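Local atomic coordinates of lectin (Colocasia esculenta, PDB entry 5T1X), a protein that probably binds mannose-containing glycans as a member of the GNA-related lectins. Residues B[55-60]-B[71-76]; B[33-38]-B[44-49]. All coordinates share one frame; numbering follows the deposited sequence.

How the contacts relate
Contacts 1 and 2 sit on the neighbouring four-stranded sheets of a chain of three antiparallel sheets, two of four strands and one of three, consistent with the beta-prism II fold of GNA-related lectins. Contact 2 comes first, closing the hairpin 36-39/45-46 before contact 1 opens at H55, the next strand in the chain being 57-60. Their centres lie about 13 Å apart, but they touch directly. The C34-C56 disulfide, SG to SG 2.0 Å, ties together the loops that lead into strands 36-39 and 57-60, while I76 CG2 meets T49 CB at 3.6 Å and L58 CD1 meets L36 CD2 at 3.9 Å. The two contacts thus share one covalent and apolar junction between sheets.

Contact 1: B[55-60]-B[71-76]; sequences HCFLRL and DDFKTI
H55 and D71 bring the two segments together with their CA atoms 5.2 Å apart, H55 just before strand 57-60 and D71 just after strand 66-69. Beyond this point the backbones diverge, because strand 66-69 lies between strands 57-60 and 75-78 in the antiparallel sheet. No hydrogen bond crosses between the segments: H55 O and D71 N stay 3.6 Å apart, and the backbone of D71 pairs instead with E54. F57 pairs with K69 of the middle strand.

Three meetings carry the contact. One is aromatic. The F57 CG is wedged between its own backbone N and carbonyl carbon (chi1 64°), and from there the ring extends until CZ is 3.5 Å from F73 CE1. F73 arrives at the edge of the F57 ring, with CD1 and CE1 near its plane. The ring centroids of F57 and F73 are 5.7 Å apart and the planes are inclined at 80°, an oblique pair. At the second, H55 CB and D71 CB come within 4.0 Å, while the imidazole leads away toward a bound 1,2-ethanediol. H55 ND1 and D71 OD2 remain 4.6 Å apart, too far for a salt bridge. The third is C56 SG against I76 CG1 at 4.3 Å, where I76 also touches C34 of the disulfide.

The turn carrying F73 is held by D70 of the loop, whose OD1 accepts the backbone N-H groups of D72 and K74, and by K69 at the end of strand 66-69, whose NZ donates to F73 O and T75 OG1. Between the segments, then, the chemistry is mainly van der Waals contact, with at most a weak long-range attraction between H55, if protonated, and D71; the polar bonds that fix their separation run through strand 66-69 and its flanking residues.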
loop_
_atom_site.group_PDB
_atom_site.type_symbol
_atom_site.label_atom_id
_atom_site.label_comp_id
_atom_site.label_asym_id
_atom_site.label_seq_id
_atom_site.Cartn_x
_atom_site.Cartn_y
_atom_site.Cartn_z
ATOM N N HIS B 55 18.439 -18.554 -8.336
ATOM C CA HIS B 55 18.418 -17.116 -8.620
ATOM C C HIS B 55 16.989 -16.616 -8.863
ATOM O O HIS B 55 16.694 -16.017 -9.910
ATOM C CB HIS B 55 19.311 -16.833 -9.838
ATOM C CG HIS B 55 20.718 -17.326 -9.671
ATOM N ND1 HIS B 55 21.192 -18.408 -10.395
ATOM C CD2 HIS B 55 21.698 -16.880 -8.858
ATOM C CE1 HIS B 55 22.447 -18.574 -10.009
ATOM N NE2 HIS B 55 22.795 -17.676 -9.087
ATOM N N CYS B 56 16.111 -16.891 -7.892
ATOM C CA CYS B 56 14.690 -16.559 -7.948
ATOM C C CYS B 56 14.456 -15.090 -7.664
ATOM O O CYS B 56 15.244 -14.470 -6.945
ATOM C CB CYS B 56 13.906 -17.433 -6.973
ATOM S SG CYS B 56 14.150 -19.212 -7.225
ATOM N N PHE B 57 13.342 -14.566 -8.165
ATOM C CA PHE B 57 12.949 -13.198 -7.893
ATOM C C PHE B 57 11.457 -13.154 -7.677
ATOM O O PHE B 57 10.731 -14.015 -8.181
ATOM C CB PHE B 57 13.378 -12.267 -9.036
ATOM C CG PHE B 57 12.732 -12.530 -10.378
ATOM C CD1 PHE B 57 11.564 -11.867 -10.750
ATOM C CD2 PHE B 57 13.301 -13.420 -11.280
ATOM C CE1 PHE B 57 10.972 -12.106 -11.988
ATOM C CE2 PHE B 57 12.712 -13.650 -12.527
ATOM C CZ PHE B 57 11.555 -12.989 -12.871
ATOM N N LEU B 58 11.009 -12.112 -6.988
ATOM C CA LEU B 58 9.611 -11.841 -6.683
ATOM C C LEU B 58 9.147 -10.650 -7.499
ATOM O O LEU B 58 9.831 -9.630 -7.539
ATOM C CB LEU B 58 9.485 -11.529 -5.183
ATOM C CG LEU B 58 8.079 -11.249 -4.671
ATOM C CD1 LEU B 58 7.315 -12.548 -4.455
ATOM C CD2 LEU B 58 8.122 -10.479 -3.365
ATOM N N ARG B 59 7.963 -10.742 -8.101
ATOM C CA ARG B 59 7.436 -9.612 -8.860
ATOM C C ARG B 59 5.921 -9.590 -8.793
ATOM O O ARG B 59 5.289 -10.615 -9.016
ATOM C CB ARG B 59 7.897 -9.674 -10.326
ATOM C CG ARG B 59 7.482 -8.460 -11.179
ATOM C CD ARG B 59 7.888 -8.663 -12.630
ATOM N NE ARG B 59 7.468 -7.557 -13.496
ATOM C CZ ARG B 59 6.287 -7.479 -14.112
ATOM N NH1 ARG B 59 5.377 -8.433 -13.946
ATOM N NH2 ARG B 59 6.011 -6.454 -14.903
ATOM N N LEU B 60 5.350 -8.419 -8.487
ATOM C CA LEU B 60 3.909 -8.214 -8.496
ATOM C C LEU B 60 3.537 -7.717 -9.888
ATOM O O LEU B 60 4.154 -6.756 -10.373
ATOM C CB LEU B 60 3.533 -7.197 -7.413
ATOM C CG LEU B 60 2.061 -6.764 -7.330
ATOM C CD1 LEU B 60 1.111 -7.961 -7.052
ATOM C CD2 LEU B 60 1.908 -5.673 -6.293
ATOM N N ASP B 71 15.440 -18.388 -12.321
ATOM C CA ASP B 71 16.265 -17.709 -13.325
ATOM C C ASP B 71 15.788 -17.925 -14.761
ATOM O O ASP B 71 16.091 -17.096 -15.629
ATOM C CB ASP B 71 17.720 -18.182 -13.215
ATOM C CG ASP B 71 18.713 -17.279 -13.923
ATOM O OD1 ASP B 71 18.675 -16.039 -13.683
ATOM O OD2 ASP B 71 19.546 -17.806 -14.678
ATOM N N ASP B 72 15.083 -19.049 -15.012
ATOM C CA ASP B 72 14.552 -19.436 -16.320
ATOM C C ASP B 72 13.064 -19.094 -16.480
ATOM O O ASP B 72 12.425 -19.571 -17.423
ATOM C CB ASP B 72 14.777 -20.936 -16.532
ATOM C CG ASP B 72 16.235 -21.325 -16.464
ATOM O OD1 ASP B 72 17.065 -20.633 -17.101
ATOM O OD2 ASP B 72 16.554 -22.304 -15.753
ATOM N N PHE B 73 12.524 -18.243 -15.579
ATOM C CA PHE B 73 11.125 -17.799 -15.555
ATOM C C PHE B 73 10.131 -18.965 -15.345
ATOM O O PHE B 73 8.978 -18.889 -15.783
ATOM C CB PHE B 73 10.764 -16.979 -16.807
ATOM C CG PHE B 73 11.579 -15.716 -16.931
ATOM C CD1 PHE B 73 11.282 -14.599 -16.158
ATOM C CD2 PHE B 73 12.644 -15.644 -17.815
ATOM C CE1 PHE B 73 12.044 -13.430 -16.272
ATOM C CE2 PHE B 73 13.382 -14.462 -17.954
ATOM C CZ PHE B 73 13.078 -13.363 -17.181
ATOM N N LYS B 74 10.557 -20.007 -14.609
ATOM C CA LYS B 74 9.664 -21.092 -14.223
ATOM C C LYS B 74 8.960 -20.638 -12.942
ATOM O O LYS B 74 9.624 -20.141 -12.030
ATOM C CB LYS B 74 10.431 -22.412 -14.026
ATOM C CG LYS B 74 9.546 -23.573 -13.565
ATOM C CD LYS B 74 10.362 -24.784 -13.142
ATOM C CE LYS B 74 9.646 -25.626 -12.110
ATOM N NZ LYS B 74 8.483 -26.359 -12.681
ATOM N N THR B 75 7.624 -20.762 -12.878
ATOM C CA THR B 75 6.889 -20.356 -11.675
ATOM C C THR B 75 7.224 -21.287 -10.503
ATOM O O THR B 75 7.090 -22.509 -10.607
ATOM C CB THR B 75 5.366 -20.302 -11.933
ATOM O OG1 THR B 75 5.121 -19.372 -12.986
ATOM C CG2 THR B 75 4.572 -19.874 -10.688
ATOM N N ILE B 76 7.679 -20.691 -9.395
ATOM C CA ILE B 76 8.011 -21.404 -8.167
ATOM C C ILE B 76 6.845 -21.290 -7.166
ATOM O O ILE B 76 6.568 -22.228 -6.411
ATOM C CB ILE B 76 9.339 -20.831 -7.590
ATOM C CG1 ILE B 76 10.521 -21.031 -8.575
ATOM C CG2 ILE B 76 9.641 -21.359 -6.192
ATOM C CD1 ILE B 76 10.728 -22.491 -9.150
#

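Contact 2: B[33-38]-B[44-49]; sequences DCNLVL and GWQSNT
N35 and L36 meet S47 and T49 at the irregular end of an antiparallel beta hairpin, within a Q31-D33-N35-V37 run that matches the start of the QxDxNxVxY mannose-binding motif of GNA-related lectins; a sugar-binding role here is inferred from that match. V37 and Q46 form a non-hydrogen-bonded pair, V37 bonding to V29 on its other side. L38 and W45 form the hydrogen-bonded pair: L38 N donates to W45 O at 2.8 Å, and L38 O receives W45 N.

Past Q46 the strand gives way to a turn, and S47 substitutes for regular pairing. Its N-H reaches L36 O at 2.9 Å, while its OG accepts L36 N at 3.0 Å (164° at the hydrogen). The proton of S47 OG lies within reach of both N35 OD1 and T49 OG1, and which of them it serves is not settled. N35, with CG anti to N (chi1 -155°), spends both ends of its amide here. ND2 gives a bond to Q46 OE1 at 2.7 Å, lying in the N35 amide plane but above that of Q46, the two amides standing almost perpendicular. OD1 takes T49 N at 3.0 Å from above its carbonyl plane. D33 OD1 accepts N35 N, an Asx turn, and also Q31 NE2; D33 OD2 pairs with H50 ND1.

On the apolar face, L36 CD2 packs at 3.8 Å against W45 CZ3, and I103 of the other subunit packs on both L38 and W45. The carbonyl of buried C34 is met by a side-chain hydroxyl: T49 OG1 donates to C34 O at 2.6 Å.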
loop_
_atom_site.group_PDB
_atom_site.type_symbol
_atom_site.label_atom_id
_atom_site.label_comp_id
_atom_site.label_asym_id
_atom_site.label_seq_id
_atom_site.Cartn_x
_atom_site.Cartn_y
_atom_site.Cartn_z
ATOM N N ASP B 33 17.683 -18.488 -1.259
ATOM C CA ASP B 33 17.394 -19.926 -1.327
ATOM C C ASP B 33 16.024 -20.209 -1.984
ATOM O O ASP B 33 15.517 -21.323 -1.871
ATOM C CB ASP B 33 17.445 -20.563 0.070
ATOM C CG ASP B 33 16.325 -20.121 0.987
ATOM O OD1 ASP B 33 15.758 -19.041 0.753
ATOM O OD2 ASP B 33 16.035 -20.844 1.950
ATOM N N CYS B 34 15.441 -19.192 -2.656
ATOM C CA CYS B 34 14.173 -19.240 -3.389
ATOM C C CYS B 34 12.956 -19.272 -2.447
ATOM O O CYS B 34 11.836 -19.504 -2.911
ATOM C CB CYS B 34 14.146 -20.403 -4.383
ATOM S SG CYS B 34 13.043 -20.138 -5.792
ATOM N N ASN B 35 13.156 -18.949 -1.164
ATOM C CA ASN B 35 12.073 -18.915 -0.202
ATOM C C ASN B 35 11.678 -17.484 0.128
ATOM O O ASN B 35 12.545 -16.669 0.449
ATOM C CB ASN B 35 12.488 -19.641 1.084
ATOM C CG ASN B 35 11.338 -20.190 1.889
ATOM O OD1 ASN B 35 10.237 -20.453 1.383
ATOM N ND2 ASN B 35 11.599 -20.456 3.148
ATOM N N LEU B 36 10.380 -17.180 0.035
ATOM C CA LEU B 36 9.827 -15.873 0.419
ATOM C C LEU B 36 9.394 -15.997 1.868
ATOM O O LEU B 36 8.581 -16.870 2.185
ATOM C CB LEU B 36 8.665 -15.452 -0.492
ATOM C CG LEU B 36 7.932 -14.164 -0.101
ATOM C CD1 LEU B 36 8.830 -12.914 -0.308
ATOM C CD2 LEU B 36 6.633 -14.047 -0.895
ATOM N N VAL B 37 9.986 -15.188 2.762
ATOM C CA VAL B 37 9.710 -15.341 4.185
ATOM C C VAL B 37 9.256 -14.046 4.833
ATOM O O VAL B 37 9.912 -13.013 4.721
ATOM C CB VAL B 37 10.935 -15.918 4.956
ATOM C CG1 VAL B 37 10.565 -16.233 6.406
ATOM C CG2 VAL B 37 11.486 -17.169 4.283
ATOM N N LEU B 38 8.179 -14.149 5.612
ATOM C CA LEU B 38 7.723 -13.036 6.410
ATOM C C LEU B 38 8.241 -13.262 7.820
ATOM O O LEU B 38 7.803 -14.200 8.494
ATOM C CB LEU B 38 6.188 -12.890 6.387
ATOM C CG LEU B 38 5.623 -11.505 6.798
ATOM C CD1 LEU B 38 4.169 -11.380 6.410
ATOM C CD2 LEU B 38 5.752 -11.238 8.288
ATOM N N GLY B 44 5.128 -15.778 11.881
ATOM C CA GLY B 44 5.770 -15.625 10.587
ATOM C C GLY B 44 5.014 -16.395 9.523
ATOM O O GLY B 44 3.942 -16.951 9.783
ATOM N N TRP B 45 5.584 -16.444 8.324
ATOM C CA TRP B 45 5.018 -17.145 7.181
ATOM C C TRP B 45 6.115 -17.420 6.176
ATOM O O TRP B 45 7.098 -16.675 6.126
ATOM C CB TRP B 45 3.910 -16.278 6.543
ATOM C CG TRP B 45 3.301 -16.827 5.280
ATOM C CD1 TRP B 45 2.149 -17.550 5.172
ATOM C CD2 TRP B 45 3.779 -16.626 3.940
ATOM N NE1 TRP B 45 1.898 -17.848 3.852
ATOM C CE2 TRP B 45 2.878 -17.283 3.072
ATOM C CE3 TRP B 45 4.878 -15.941 3.386
ATOM C CZ2 TRP B 45 3.057 -17.305 1.682
ATOM C CZ3 TRP B 45 5.058 -15.966 2.012
ATOM C CH2 TRP B 45 4.147 -16.631 1.174
ATOM N N GLN B 46 5.945 -18.463 5.352
ATOM C CA GLN B 46 6.899 -18.728 4.270
ATOM C C GLN B 46 6.200 -19.356 3.070
ATOM O O GLN B 46 5.163 -20.002 3.220
ATOM C CB GLN B 46 8.081 -19.600 4.728
ATOM C CG GLN B 46 7.705 -21.014 5.167
ATOM C CD GLN B 46 8.794 -22.020 4.876
ATOM O OE1 GLN B 46 9.985 -21.736 4.922
ATOM N NE2 GLN B 46 8.410 -23.253 4.652
ATOM N N SER B 47 6.758 -19.145 1.872
ATOM C CA SER B 47 6.207 -19.749 0.657
ATOM C C SER B 47 6.513 -21.256 0.633
ATOM O O SER B 47 5.859 -21.991 -0.104
ATOM C CB SER B 47 6.778 -19.063 -0.578
ATOM O OG SER B 47 8.191 -19.146 -0.563
ATOM N N ASN B 48 7.500 -21.714 1.449
ATOM C CA ASN B 48 7.939 -23.126 1.562
ATOM C C ASN B 48 8.531 -23.603 0.229
ATOM O O ASN B 48 8.174 -24.666 -0.288
ATOM C CB ASN B 48 6.774 -24.044 2.032
ATOM C CG ASN B 48 7.175 -25.468 2.308
ATOM O OD1 ASN B 48 8.304 -25.751 2.713
ATOM N ND2 ASN B 48 6.281 -26.402 2.009
ATOM N N THR B 49 9.430 -22.789 -0.343
ATOM C CA THR B 49 10.014 -23.098 -1.641
ATOM C C THR B 49 11.555 -23.098 -1.586
ATOM O O THR B 49 12.212 -22.931 -2.616
ATOM C CB THR B 49 9.436 -22.149 -2.703
ATOM O OG1 THR B 49 9.622 -20.799 -2.288
ATOM C CG2 THR B 49 7.944 -22.398 -2.959
#